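Local atomic coordinates of voltage-sensor containing phosphatase (PDB entry 3V0D), a protein that probably removes phosphate from membrane phosphoinositides when its voltage sensor is activated, using a catalytic region of PTEN-like phosphatase and C2 domains. Residues 133-138 with 153-157; 33-39 with 121-127; 206-212 with 254-260; 222-226 with 236-240. The protein carries 1 engineered substitution. All coordinates share one frame; numbering follows the deposited sequence. Where two conformers were deposited one is given.

In the fold
Contacts 1 and 2 belong to the phosphatase domain, contacts 3 and 4 to the C2 domain, and the two pairs lie on opposite sides of the chain's centre. Centres are 11 Å apart within each pair; contacts 2 and 3 are about 41 Å apart, centre to centre. Contact 2 runs into the active-site loop that holds a phosphate ion, and helix 131-143 of contact 1 follows that loop, with T133 OG1 2.8 Å from OG of the engineered S126, a probable hydrogen bond. In the C2 domain, contacts 3 and 4 come from two different sheets and pack face against face, V260 CG2 lying 3.8 Å from M225 CE and V207 CG1 3.9 Å from F239 CZ.

Contact 1: residues 133-138 with 153-157; sequences TGTLVS and ALEYF
F157 pushes its ring into the groove of helix 133-138 and lies flat on G134. The CA of that glycine is over one face of the ring, 3.4 Å from the centroid and 16° off the normal, a close CH-pi contact; its nearest single approach is 3.3 Å, from G134 CA to F157 CE2. The ring gets there because CG is anti to the backbone N (chi1 174°), which directs it toward helix 133-138. V137 and T133 cross it at about a right angle: V137 CG1 is 3.7 Å from F157 CD1, and T133 CG2 stands 4.0 Å from CE1. G134, S138 and these two form the hole for the F157 knob.

In the protein tyrosine phosphatase fold, the first of these helices comes straight out of the phosphate-binding loop, and here helix 150-161 lies across it, the two segment axes 9.1 Å apart at closest and running at 124° to each other. A36 of strand 34-41 touches F157, while V182 of helix 176-191 touches both S138 and L154.

S138 is the other large contributor. Its hydroxyl turns back on its own helix and hydrogen-bonds G134 O at 2.8 Å, so this carbonyl is gripped twice, by S138 OG and by S138 N from the opposite face of its plane. With its hydrogen bond made within its own helix, OG also lies against carbon: it is 3.5 Å from L154 CA and 3.6 Å from L154 CD2, with F157 CB at a similar distance. One turn earlier on the second helix, A153 brings its methyl beside S138 CB and S138 O.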
loop_
_atom_site.group_PDB
_atom_site.type_symbol
_atom_site.label_atom_id
_atom_site.label_comp_id
_atom_site.label_asym_id
_atom_site.label_seq_id
_atom_site.Cartn_x
_atom_site.Cartn_y
_atom_site.Cartn_z
ATOM N N THR A 133 -3.161 -4.322 -6.337
ATOM C CA THR A 133 -4.449 -4.873 -6.749
ATOM C C THR A 133 -5.292 -5.258 -5.530
ATOM O O THR A 133 -6.493 -4.936 -5.459
ATOM C CB THR A 133 -4.225 -6.032 -7.722
ATOM O OG1 THR A 133 -3.753 -5.500 -8.952
ATOM C CG2 THR A 133 -5.507 -6.777 -8.020
ATOM N N GLY A 134 -4.687 -5.949 -4.568
ATOM C CA GLY A 134 -5.434 -6.374 -3.399
ATOM C C GLY A 134 -5.944 -5.209 -2.570
ATOM O O GLY A 134 -6.997 -5.303 -1.946
ATOM N N THR A 135 -5.207 -4.099 -2.534
ATOM C CA THR A 135 -5.635 -2.937 -1.768
ATOM C C THR A 135 -6.969 -2.435 -2.341
ATOM O O THR A 135 -7.917 -2.138 -1.590
ATOM C CB THR A 135 -4.583 -1.805 -1.852
ATOM O OG1 THR A 135 -3.297 -2.289 -1.456
ATOM C CG2 THR A 135 -4.937 -0.640 -0.983
ATOM N N LEU A 136 -7.043 -2.292 -3.667
ATOM C CA LEU A 136 -8.258 -1.764 -4.281
ATOM C C LEU A 136 -9.371 -2.803 -4.379
ATOM O O LEU A 136 -10.534 -2.448 -4.200
ATOM C CB LEU A 136 -7.963 -1.092 -5.627
ATOM C CG LEU A 136 -7.546 0.389 -5.516
ATOM C CD1 LEU A 136 -6.239 0.561 -4.727
ATOM C CD2 LEU A 136 -7.467 1.036 -6.871
ATOM N N VAL A 137 -9.030 -4.054 -4.678
ATOM C CA VAL A 137 -10.058 -5.079 -4.721
ATOM C C VAL A 137 -10.716 -5.219 -3.345
ATOM O O VAL A 137 -11.942 -5.311 -3.228
ATOM C CB VAL A 137 -9.521 -6.445 -5.209
ATOM C CG1 VAL A 137 -10.547 -7.549 -4.967
ATOM C CG2 VAL A 137 -9.139 -6.405 -6.667
ATOM N N SER A 138 -9.900 -5.261 -2.283
ATOM C CA SER A 138 -10.457 -5.435 -0.945
ATOM C C SER A 138 -11.315 -4.244 -0.556
ATOM O O SER A 138 -12.369 -4.400 0.046
ATOM C CB SER A 138 -9.336 -5.657 0.077
ATOM O OG SER A 138 -8.599 -6.827 -0.215
ATOM N N ALA A 153 -12.112 -8.903 4.076
ATOM C CA ALA A 153 -11.994 -8.621 2.654
ATOM C C ALA A 153 -10.587 -8.957 2.158
ATOM O O ALA A 153 -10.421 -9.594 1.102
ATOM C CB ALA A 153 -12.321 -7.175 2.375
ATOM N N LEU A 154 -9.564 -8.568 2.935
ATOM C CA LEU A 154 -8.165 -8.846 2.590
ATOM C C LEU A 154 -7.914 -10.340 2.540
ATOM O O LEU A 154 -7.266 -10.830 1.627
ATOM C CB LEU A 154 -7.242 -8.201 3.629
ATOM C CG LEU A 154 -7.102 -6.694 3.455
ATOM C CD1 LEU A 154 -6.631 -6.049 4.744
ATOM C CD2 LEU A 154 -6.118 -6.407 2.319
ATOM N N GLU A 155 -8.402 -11.079 3.531
ATOM C CA GLU A 155 -8.188 -12.513 3.554
ATOM C C GLU A 155 -8.904 -13.175 2.401
ATOM O O GLU A 155 -8.376 -14.125 1.835
ATOM C CB GLU A 155 -8.639 -13.088 4.881
ATOM C CG GLU A 155 -7.672 -12.750 5.980
ATOM C CD GLU A 155 -7.851 -13.522 7.248
ATOM O OE1 GLU A 155 -7.097 -13.222 8.192
ATOM O OE2 GLU A 155 -8.708 -14.417 7.316
ATOM N N TYR A 156 -10.079 -12.686 2.018
ATOM C CA TYR A 156 -10.785 -13.238 0.867
ATOM C C TYR A 156 -9.975 -13.011 -0.415
ATOM O O TYR A 156 -9.765 -13.940 -1.220
ATOM C CB TYR A 156 -12.198 -12.664 0.751
ATOM C CG TYR A 156 -12.916 -13.213 -0.443
ATOM C CD1 TYR A 156 -13.439 -14.511 -0.418
ATOM C CD2 TYR A 156 -13.106 -12.453 -1.593
ATOM C CE1 TYR A 156 -14.085 -15.049 -1.516
ATOM C CE2 TYR A 156 -13.766 -12.980 -2.692
ATOM C CZ TYR A 156 -14.241 -14.274 -2.657
ATOM O OH TYR A 156 -14.903 -14.816 -3.738
ATOM N N PHE A 157 -9.495 -11.786 -0.616
ATOM C CA PHE A 157 -8.640 -11.527 -1.770
ATOM C C PHE A 157 -7.443 -12.471 -1.761
ATOM O O PHE A 157 -7.118 -13.084 -2.782
ATOM C CB PHE A 157 -8.154 -10.059 -1.768
ATOM C CG PHE A 157 -7.156 -9.804 -2.850
ATOM C CD1 PHE A 157 -7.555 -9.639 -4.177
ATOM C CD2 PHE A 157 -5.793 -9.776 -2.562
ATOM C CE1 PHE A 157 -6.608 -9.448 -5.190
ATOM C CE2 PHE A 157 -4.842 -9.580 -3.581
ATOM C CZ PHE A 157 -5.259 -9.418 -4.888
#

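Contact 2: residues 33-39 with 121-127; sequences HVIAMSF and VIAIHSK. Engineered in segment 121-127: S126 (natural residue Cys). With PO4 (phosphate ion), chain C; PO4 (phosphate ion), chain D.
H125 meets M37, S38 and F39 where strand 34-41 runs beside strand 121-125 in the phosphatase sheet. The two strands are parallel. Backbone bonds such as I35 N to I122 O and I124 N to I35 O zip them together, and the second strand then turns into the phosphate-binding loop of the HCX5R signature. S126 stands at the cysteine position of that signature as an engineered substitution.

H125 CB presses on M37 O at 3.1 Å, a carbonyl that is buried and has no polar partner in the model, and S38 O is close by as well. The first torsion (chi1 80°) puts CG between the backbone N and the carbonyl carbon. From there one flank of the ring runs past the methionine, CD2 lying 4.0 Å from M37 CE. The far corner, NE2, is hydrogen-bonded to Y78 OH. CE1 comes 3.6 Å from F39 CD1, and the rings form an offset edge-to-face pair, the histidine edge toward the phenylalanine face with planes at 87°. ND1 closes the circuit: it donates to S126 O over 3.0 Å, almost straight at 175°, in the carbonyl plane and on a lone pair. Two hydrogen bonds, one at each ring nitrogen, thus fix how the imidazole is turned, and the ND1 bond also ties it to the loop residue next door.

That loop wraps a phosphate ion, which also takes bonds from G128 N, K130 N and R132 NH2. K127 N donates to phosphate O2 at 2.7 Å, and S126 OG reaches phosphate O4 at 2.6 Å.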
loop_
_atom_site.group_PDB
_atom_site.type_symbol
_atom_site.label_atom_id
_atom_site.label_comp_id
_atom_site.label_asym_id
_atom_site.label_seq_id
_atom_site.Cartn_x
_atom_site.Cartn_y
_atom_site.Cartn_z
ATOM N N HIS A 33 -17.817 -10.794 -10.940
ATOM C CA HIS A 33 -17.761 -9.479 -11.603
ATOM C C HIS A 33 -16.549 -8.653 -11.240
ATOM O O HIS A 33 -16.464 -7.514 -11.664
ATOM C CB HIS A 33 -19.056 -8.681 -11.372
ATOM C CG HIS A 33 -20.276 -9.403 -11.853
ATOM N ND1 HIS A 33 -21.120 -10.079 -11.006
ATOM C CD2 HIS A 33 -20.779 -9.574 -13.100
ATOM C CE1 HIS A 33 -22.094 -10.631 -11.707
ATOM N NE2 HIS A 33 -21.909 -10.345 -12.978
ATOM N N VAL A 34 -15.614 -9.236 -10.480
ATOM C CA VAL A 34 -14.406 -8.539 -10.042
ATOM C C VAL A 34 -13.216 -9.421 -10.345
ATOM O O VAL A 34 -13.081 -10.505 -9.770
ATOM C CB VAL A 34 -14.476 -8.196 -8.525
ATOM C CG1 VAL A 34 -13.198 -7.516 -8.079
ATOM C CG2 VAL A 34 -15.690 -7.354 -8.198
ATOM N N ILE A 35 -12.365 -8.938 -11.260
ATOM C CA ILE A 35 -11.209 -9.656 -11.735
ATOM C C ILE A 35 -9.941 -8.998 -11.195
ATOM O O ILE A 35 -9.861 -7.764 -11.146
ATOM C CB ILE A 35 -11.222 -9.699 -13.272
ATOM C CG1 ILE A 35 -12.369 -10.596 -13.767
ATOM C CG2 ILE A 35 -9.876 -10.144 -13.849
ATOM C CD1 ILE A 35 -12.819 -10.252 -15.179
ATOM N N ALA A 36 -8.965 -9.827 -10.796
ATOM C CA ALA A 36 -7.618 -9.379 -10.481
ATOM C C ALA A 36 -6.677 -10.021 -11.484
ATOM O O ALA A 36 -6.792 -11.214 -11.769
ATOM C CB ALA A 36 -7.246 -9.793 -9.082
ATOM N N MET A 37 -5.722 -9.262 -12.024
ATOM C CA MET A 37 -4.820 -9.820 -13.039
ATOM C C MET A 37 -3.484 -9.087 -13.011
ATOM O O MET A 37 -3.340 -8.038 -12.360
ATOM C CB MET A 37 -5.482 -9.781 -14.427
ATOM C CG MET A 37 -5.730 -8.361 -14.906
ATOM S SD MET A 37 -6.679 -8.378 -16.443
ATOM C CE MET A 37 -6.673 -6.615 -16.825
ATOM N N SER A 38 -2.509 -9.644 -13.720
ATOM C CA SER A 38 -1.199 -9.020 -13.860
ATOM C C SER A 38 -1.187 -8.017 -15.023
ATOM O O SER A 38 -2.218 -7.776 -15.676
ATOM C CB SER A 38 -0.127 -10.098 -14.016
ATOM O OG SER A 38 -0.440 -10.928 -15.093
ATOM N N PHE A 39 -0.026 -7.412 -15.258
ATOM C CA PHE A 39 0.060 -6.329 -16.218
ATOM C C PHE A 39 -0.153 -6.816 -17.668
ATOM O O PHE A 39 0.438 -7.827 -18.074
ATOM C CB PHE A 39 1.438 -5.694 -16.121
ATOM C CG PHE A 39 1.522 -4.346 -16.785
ATOM C CD1 PHE A 39 1.157 -3.207 -16.075
ATOM C CD2 PHE A 39 1.961 -4.191 -18.094
ATOM C CE1 PHE A 39 1.212 -1.951 -16.637
ATOM C CE2 PHE A 39 2.029 -2.910 -18.677
ATOM C CZ PHE A 39 1.645 -1.797 -17.934
ATOM N N VAL A 121 -18.428 -5.685 -15.282
ATOM C CA VAL A 121 -17.296 -6.181 -14.525
ATOM C C VAL A 121 -16.213 -5.118 -14.435
ATOM O O VAL A 121 -16.101 -4.210 -15.282
ATOM C CB VAL A 121 -16.706 -7.508 -15.107
ATOM C CG1 VAL A 121 -17.811 -8.534 -15.286
ATOM C CG2 VAL A 121 -15.952 -7.305 -16.406
ATOM N N ILE A 122 -15.394 -5.265 -13.392
ATOM C CA ILE A 122 -14.176 -4.493 -13.237
ATOM C C ILE A 122 -13.015 -5.454 -13.194
ATOM O O ILE A 122 -13.081 -6.513 -12.566
ATOM C CB ILE A 122 -14.208 -3.565 -11.995
ATOM C CG1 ILE A 122 -14.381 -4.318 -10.673
ATOM C CG2 ILE A 122 -15.285 -2.496 -12.183
ATOM C CD1 ILE A 122 -14.479 -3.399 -9.444
ATOM N N ALA A 123 -11.926 -5.060 -13.857
ATOM C CA ALA A 123 -10.687 -5.843 -13.856
ATOM C C ALA A 123 -9.579 -4.940 -13.372
ATOM O O ALA A 123 -9.239 -3.951 -14.042
ATOM C CB ALA A 123 -10.386 -6.416 -15.238
ATOM N N ILE A 124 -9.045 -5.277 -12.210
ATOM C CA ILE A 124 -8.032 -4.477 -11.536
ATOM C C ILE A 124 -6.693 -5.158 -11.718
ATOM O O ILE A 124 -6.568 -6.359 -11.479
ATOM C CB ILE A 124 -8.405 -4.294 -10.062
ATOM C CG1 ILE A 124 -9.783 -3.597 -9.957
ATOM C CG2 ILE A 124 -7.338 -3.511 -9.323
ATOM C CD1 ILE A 124 -10.422 -3.609 -8.595
ATOM N N HIS A 125 -5.704 -4.398 -12.167
ATOM C CA HIS A 125 -4.367 -4.944 -12.325
ATOM C C HIS A 125 -3.322 -4.016 -11.818
ATOM O O HIS A 125 -3.496 -2.788 -11.753
ATOM C CB HIS A 125 -4.055 -5.376 -13.777
ATOM C CG HIS A 125 -3.678 -4.256 -14.697
ATOM N ND1 HIS A 125 -2.407 -3.716 -14.739
ATOM C CD2 HIS A 125 -4.405 -3.575 -15.623
ATOM C CE1 HIS A 125 -2.379 -2.743 -15.642
ATOM N NE2 HIS A 125 -3.569 -2.649 -16.207
ATOM N N SER A 126 -2.173 -4.609 -11.505
ATOM C CA SER A 126 -0.986 -3.870 -11.172
ATOM C C SER A 126 0.166 -4.490 -11.970
ATOM O O SER A 126 -0.016 -4.719 -13.172
ATOM C CB SER A 126 -0.811 -3.744 -9.664
ATOM O OG SER A 126 -1.043 -4.974 -9.011
ATOM N N LYS A 127 1.326 -4.760 -11.366
ATOM C CA LYS A 127 2.387 -5.471 -12.094
ATOM C C LYS A 127 2.105 -6.961 -11.992
ATOM O O LYS A 127 1.854 -7.628 -12.998
ATOM C CB LYS A 127 3.769 -5.105 -11.541
ATOM C CG LYS A 127 4.891 -5.783 -12.272
ATOM C CD LYS A 127 6.282 -5.372 -11.769
ATOM C CE LYS A 127 7.349 -6.097 -12.578
ATOM N NZ LYS A 127 8.743 -5.701 -12.222
HETATM P P PO4 C . 1.794 -5.617 -7.516
HETATM O O1 PO4 C . 2.952 -5.515 -6.509
HETATM O O2 PO4 C . 2.224 -4.920 -8.786
HETATM O O3 PO4 C . 1.551 -7.079 -7.769
HETATM O O4 PO4 C . 0.604 -4.973 -6.949
HETATM P P PO4 D . -22.470 -9.884 -7.773
HETATM O O1 PO4 D . -22.812 -8.430 -7.992
HETATM O O2 PO4 D . -23.494 -10.679 -8.561
HETATM O O3 PO4 D . -21.080 -10.099 -8.337
HETATM O O4 PO4 D . -22.535 -10.215 -6.318
#

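Contact 3: residues 206-212 with 254-260; sequences GVTITAI and DCVTCEV
V207 and I209 pair with C258 and V256 across two antiparallel strands in one sheet of the C2 domain beta sandwich. The other edge of strand 202-210 is taken by strand 328-335, and strand 255-260 goes on to pair with 245-250. At the start of 255-260, D254 and C255 both face D250, a G1 beta bulge, with D254 taking positive phi and psi.

Backbone hydrogen bonds come first. V207 and C258 exchange a pair, as do I209 and V256; between them, CA-H...O contacts fill in, for example T208 CA at 3.3 Å from V256 O. Beyond the paired strands I212 N still bonds to D254 O at 3.2 Å, coming from above the carbonyl plane, 48° out of it.

Apolar contacts lie on the face that looks into the sandwich. V207 holds CG1 between its backbone N and carbonyl carbon (chi1 54°), and that branch meets both C258 CB, at 3.8 Å, and V260 CG2, at 4.0 Å. I209 offers only its CB to V256 CG2, 3.8 Å away, while I212 CG1 closes on V256 CG1. L223 and M225 of the opposing sheet cover this side.

Polar side chains collect on the other face and at the turn. T210 OG1 is hydrogen-bonded to T328 OG1 and N326 O. The D254 carboxylate is shared out: OD1 makes a salt bridge to R324, and OD2 accepts from Q213 N. The same OD2 rests 3.5 Å from I212 CG2.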
loop_
_atom_site.group_PDB
_atom_site.type_symbol
_atom_site.label_atom_id
_atom_site.label_comp_id
_atom_site.label_asym_id
_atom_site.label_seq_id
_atom_site.Cartn_x
_atom_site.Cartn_y
_atom_site.Cartn_z
ATOM N N GLY A 206 8.979 14.438 16.781
ATOM C CA GLY A 206 9.844 13.434 17.355
ATOM C C GLY A 206 9.635 12.067 16.724
ATOM O O GLY A 206 8.551 11.775 16.175
ATOM N N VAL A 207 10.668 11.224 16.807
ATOM C CA VAL A 207 10.577 9.833 16.409
ATOM C C VAL A 207 11.281 8.997 17.464
ATOM O O VAL A 207 12.369 9.365 17.922
ATOM C CB VAL A 207 11.121 9.586 14.956
ATOM C CG1 VAL A 207 12.578 10.108 14.743
ATOM C CG2 VAL A 207 10.975 8.124 14.556
ATOM N N THR A 208 10.643 7.895 17.853
ATOM C CA THR A 208 11.152 6.989 18.874
ATOM C C THR A 208 11.152 5.591 18.291
ATOM O O THR A 208 10.123 5.162 17.768
ATOM C CB THR A 208 10.261 7.038 20.128
ATOM O OG1 THR A 208 10.216 8.399 20.578
ATOM C CG2 THR A 208 10.808 6.146 21.243
ATOM N N ILE A 209 12.291 4.900 18.390
ATOM C CA ILE A 209 12.410 3.542 17.885
ATOM C C ILE A 209 12.849 2.649 19.037
ATOM O O ILE A 209 13.892 2.883 19.651
ATOM C CB ILE A 209 13.420 3.446 16.739
ATOM C CG1 ILE A 209 13.109 4.480 15.650
ATOM C CG2 ILE A 209 13.472 2.026 16.196
ATOM C CD1 ILE A 209 14.128 4.537 14.510
ATOM N N THR A 210 12.039 1.631 19.312
ATOM C CA THR A 210 12.341 0.651 20.361
ATOM C C THR A 210 12.960 -0.604 19.776
ATOM O O THR A 210 12.782 -0.893 18.600
ATOM C CB THR A 210 11.070 0.292 21.147
ATOM O OG1 THR A 210 10.114 -0.316 20.261
ATOM C CG2 THR A 210 10.495 1.534 21.815
ATOM N N ALA A 211 13.681 -1.354 20.619
ATOM C CA ALA A 211 14.406 -2.559 20.199
ATOM C C ALA A 211 15.435 -2.231 19.133
ATOM O O ALA A 211 15.534 -2.903 18.105
ATOM C CB ALA A 211 13.465 -3.712 19.781
ATOM N N ILE A 212 16.286 -1.269 19.451
ATOM C CA ILE A 212 17.270 -0.803 18.472
ATOM C C ILE A 212 18.517 -1.702 18.390
ATOM O O ILE A 212 19.175 -1.742 17.356
ATOM C CB ILE A 212 17.610 0.699 18.714
ATOM C CG1 ILE A 212 18.345 1.333 17.517
ATOM C CG2 ILE A 212 18.418 0.907 20.006
ATOM C CD1 ILE A 212 17.480 1.480 16.275
ATOM N N ASP A 254 16.990 0.246 25.548
ATOM C CA ASP A 254 17.179 -0.265 24.184
ATOM C C ASP A 254 16.366 0.539 23.163
ATOM O O ASP A 254 15.641 -0.022 22.332
ATOM C CB ASP A 254 16.841 -1.767 24.114
ATOM C CG ASP A 254 17.280 -2.423 22.816
ATOM O OD1 ASP A 254 16.760 -3.516 22.498
ATOM O OD2 ASP A 254 18.137 -1.855 22.104
ATOM N N CYS A 255 16.524 1.861 23.214
ATOM C CA CYS A 255 15.692 2.746 22.388
ATOM C C CYS A 255 16.444 3.998 21.976
ATOM O O CYS A 255 17.410 4.439 22.625
ATOM C CB CYS A 255 14.358 3.100 23.005
ATOM S SG CYS A 255 14.568 4.137 24.404
ATOM N N VAL A 256 16.016 4.546 20.847
ATOM C CA VAL A 256 16.475 5.876 20.439
ATOM C C VAL A 256 15.270 6.792 20.358
ATOM O O VAL A 256 14.162 6.386 19.966
ATOM C CB VAL A 256 17.269 5.902 19.114
ATOM C CG1 VAL A 256 18.614 5.234 19.237
ATOM C CG2 VAL A 256 16.478 5.311 18.033
ATOM N N THR A 257 15.509 8.023 20.785
ATOM C CA THR A 257 14.555 9.088 20.700
ATOM C C THR A 257 15.230 10.246 19.943
ATOM O O THR A 257 16.357 10.607 20.257
ATOM C CB THR A 257 14.123 9.472 22.125
ATOM O OG1 THR A 257 13.801 8.279 22.865
ATOM C CG2 THR A 257 12.926 10.341 22.068
ATOM N N CYS A 258 14.541 10.822 18.980
ATOM C CA CYS A 258 15.110 11.872 18.177
ATOM C C CYS A 258 14.134 13.010 18.052
ATOM O O CYS A 258 13.020 12.814 17.572
ATOM C CB CYS A 258 15.514 11.249 16.845
ATOM S SG CYS A 258 16.679 12.173 15.973
ATOM N N GLU A 259 14.544 14.196 18.492
ATOM C CA GLU A 259 13.774 15.377 18.237
ATOM C C GLU A 259 13.878 15.705 16.762
ATOM O O GLU A 259 14.986 15.729 16.218
ATOM C CB GLU A 259 14.288 16.533 19.061
ATOM C CG GLU A 259 13.524 17.801 18.794
ATOM C CD GLU A 259 14.112 19.000 19.469
ATOM O OE1 GLU A 259 15.011 18.843 20.326
ATOM O OE2 GLU A 259 13.653 20.110 19.139
ATOM N N VAL A 260 12.738 15.925 16.118
ATOM C CA VAL A 260 12.689 16.270 14.712
ATOM C C VAL A 260 12.500 17.779 14.624
ATOM O O VAL A 260 11.549 18.319 15.200
ATOM C CB VAL A 260 11.554 15.501 14.036
ATOM C CG1 VAL A 260 11.345 15.969 12.593
ATOM C CG2 VAL A 260 11.827 13.992 14.094
#

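Contact 4: residues 222-226 with 236-240; sequences DLSMQ and LCKFA
L236 lays CD1 against Q226 CB, 4.1 Å away, where the hairpin of strands 223-229 and 232-238 runs along one edge of the four-stranded sheet in the C2 beta sandwich. The same methyl reaches M225 O at 3.6 Å. Q226 sends its own amide elsewhere, to E233 and R273.

C237 comes next and is the hydrogen-bonded partner of M225: its N and O each bond to M225 at 2.8 Å (C237 N to M225 O, M225 N to C237 O), both donors in the carbonyl planes. On the face turned toward the other sheet, M225 runs out extended and then bends at its thioether (chi3 73°), which carries CE to within 4.1 Å of C237 SG. V260 touches both residues from across the sandwich.

K238 pairs with S224 without backbone bonds, on the opposite face of the hairpin. It brings little more than its CA and CG to S224 CB, and its charged end has a cation-pi partner in Y243.

F239 gives its segment's largest share. Its N donates to L223 O at 3.1 Å, holding the chain beside the first strand just past the end of the second. CG is anti to the carbonyl carbon (chi1 -68°), so the ring folds back over L223, with the L223 carbonyl carbon over one face. CD2 meets L223 CB at 3.7 Å, and CE1 lies 3.9 Å from M225 CB. V207 and C258 of the facing sheet pack on this ring too.

A240 N donates to a water at 2.9 Å, and that water also lies near L223 O.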
loop_
_atom_site.group_PDB
_atom_site.type_symbol
_atom_site.label_atom_id
_atom_site.label_comp_id
_atom_site.label_asym_id
_atom_site.label_seq_id
_atom_site.Cartn_x
_atom_site.Cartn_y
_atom_site.Cartn_z
ATOM N N ASP A 222 23.480 5.100 12.490
ATOM C CA ASP A 222 23.482 4.863 11.057
ATOM C C ASP A 222 22.233 5.410 10.352
ATOM O O ASP A 222 22.193 5.395 9.129
ATOM C CB ASP A 222 23.589 3.356 10.760
ATOM C CG ASP A 222 22.539 2.535 11.511
ATOM O OD1 ASP A 222 22.603 2.519 12.754
ATOM O OD2 ASP A 222 21.651 1.934 10.862
ATOM N N LEU A 223 21.223 5.842 11.103
ATOM C CA LEU A 223 19.904 6.077 10.535
ATOM C C LEU A 223 19.671 7.508 10.070
ATOM O O LEU A 223 20.176 8.481 10.657
ATOM C CB LEU A 223 18.817 5.695 11.552
ATOM C CG LEU A 223 18.743 4.210 11.937
ATOM C CD1 LEU A 223 17.694 4.004 13.015
ATOM C CD2 LEU A 223 18.472 3.314 10.730
ATOM N N SER A 224 18.818 7.605 9.066
ATOM C CA SER A 224 18.252 8.877 8.640
ATOM C C SER A 224 16.775 8.635 8.347
ATOM O O SER A 224 16.346 7.500 8.127
ATOM C CB SER A 224 18.996 9.459 7.437
ATOM O OG SER A 224 19.080 8.516 6.404
ATOM N N MET A 225 16.003 9.719 8.330
ATOM C CA MET A 225 14.556 9.632 8.134
ATOM C C MET A 225 14.149 10.681 7.116
ATOM O O MET A 225 14.487 11.856 7.272
ATOM C CB MET A 225 13.819 9.869 9.453
ATOM C CG MET A 225 12.313 9.718 9.341
ATOM S SD MET A 225 11.439 10.084 10.865
ATOM C CE MET A 225 11.600 11.866 10.904
ATOM N N GLN A 226 13.423 10.251 6.095
ATOM C CA GLN A 226 12.913 11.134 5.058
ATOM C C GLN A 226 11.400 11.154 5.142
ATOM O O GLN A 226 10.750 10.103 5.205
ATOM C CB GLN A 226 13.335 10.590 3.695
ATOM C CG GLN A 226 12.955 11.493 2.535
ATOM C CD GLN A 226 13.189 10.815 1.215
ATOM O OE1 GLN A 226 12.702 9.707 0.979
ATOM N NE2 GLN A 226 13.913 11.486 0.311
ATOM N N LEU A 236 14.369 15.903 5.591
ATOM C CA LEU A 236 15.361 14.863 5.769
ATOM C C LEU A 236 16.063 15.118 7.099
ATOM O O LEU A 236 16.533 16.243 7.369
ATOM C CB LEU A 236 16.371 14.874 4.625
ATOM C CG LEU A 236 17.449 13.785 4.682
ATOM C CD1 LEU A 236 16.869 12.361 4.664
ATOM C CD2 LEU A 236 18.425 13.990 3.519
ATOM N N CYS A 237 16.141 14.075 7.926
ATOM C CA CYS A 237 16.833 14.119 9.214
ATOM C C CYS A 237 17.947 13.084 9.204
ATOM O O CYS A 237 17.712 11.938 8.844
ATOM C CB CYS A 237 15.888 13.749 10.353
ATOM S SG CYS A 237 14.410 14.811 10.475
ATOM N N LYS A 238 19.146 13.480 9.614
ATOM C CA LYS A 238 20.284 12.549 9.689
ATOM C C LYS A 238 20.696 12.509 11.149
ATOM O O LYS A 238 21.124 13.514 11.717
ATOM C CB LYS A 238 21.438 12.967 8.766
ATOM C CG LYS A 238 20.992 13.252 7.340
ATOM C CD LYS A 238 22.151 13.627 6.451
ATOM C CE LYS A 238 21.664 13.976 5.067
ATOM N NZ LYS A 238 22.768 14.220 4.115
ATOM N N PHE A 239 20.504 11.351 11.768
ATOM C CA PHE A 239 20.487 11.291 13.234
ATOM C C PHE A 239 21.843 11.561 13.882
ATOM O O PHE A 239 21.919 12.349 14.822
ATOM C CB PHE A 239 19.966 9.922 13.693
ATOM C CG PHE A 239 18.499 9.639 13.402
ATOM C CD1 PHE A 239 17.657 10.529 12.709
ATOM C CD2 PHE A 239 17.970 8.425 13.845
ATOM C CE1 PHE A 239 16.319 10.198 12.480
ATOM C CE2 PHE A 239 16.661 8.083 13.599
ATOM C CZ PHE A 239 15.829 8.971 12.920
ATOM N N ALA A 240 22.900 10.897 13.420
ATOM C CA ALA A 240 24.205 11.037 14.096
ATOM C C ALA A 240 24.672 12.486 14.092
ATOM O O ALA A 240 25.255 12.976 15.066
ATOM C CB ALA A 240 25.249 10.151 13.437
HETATM O O HOH W 1 22.819 9.052 11.191
#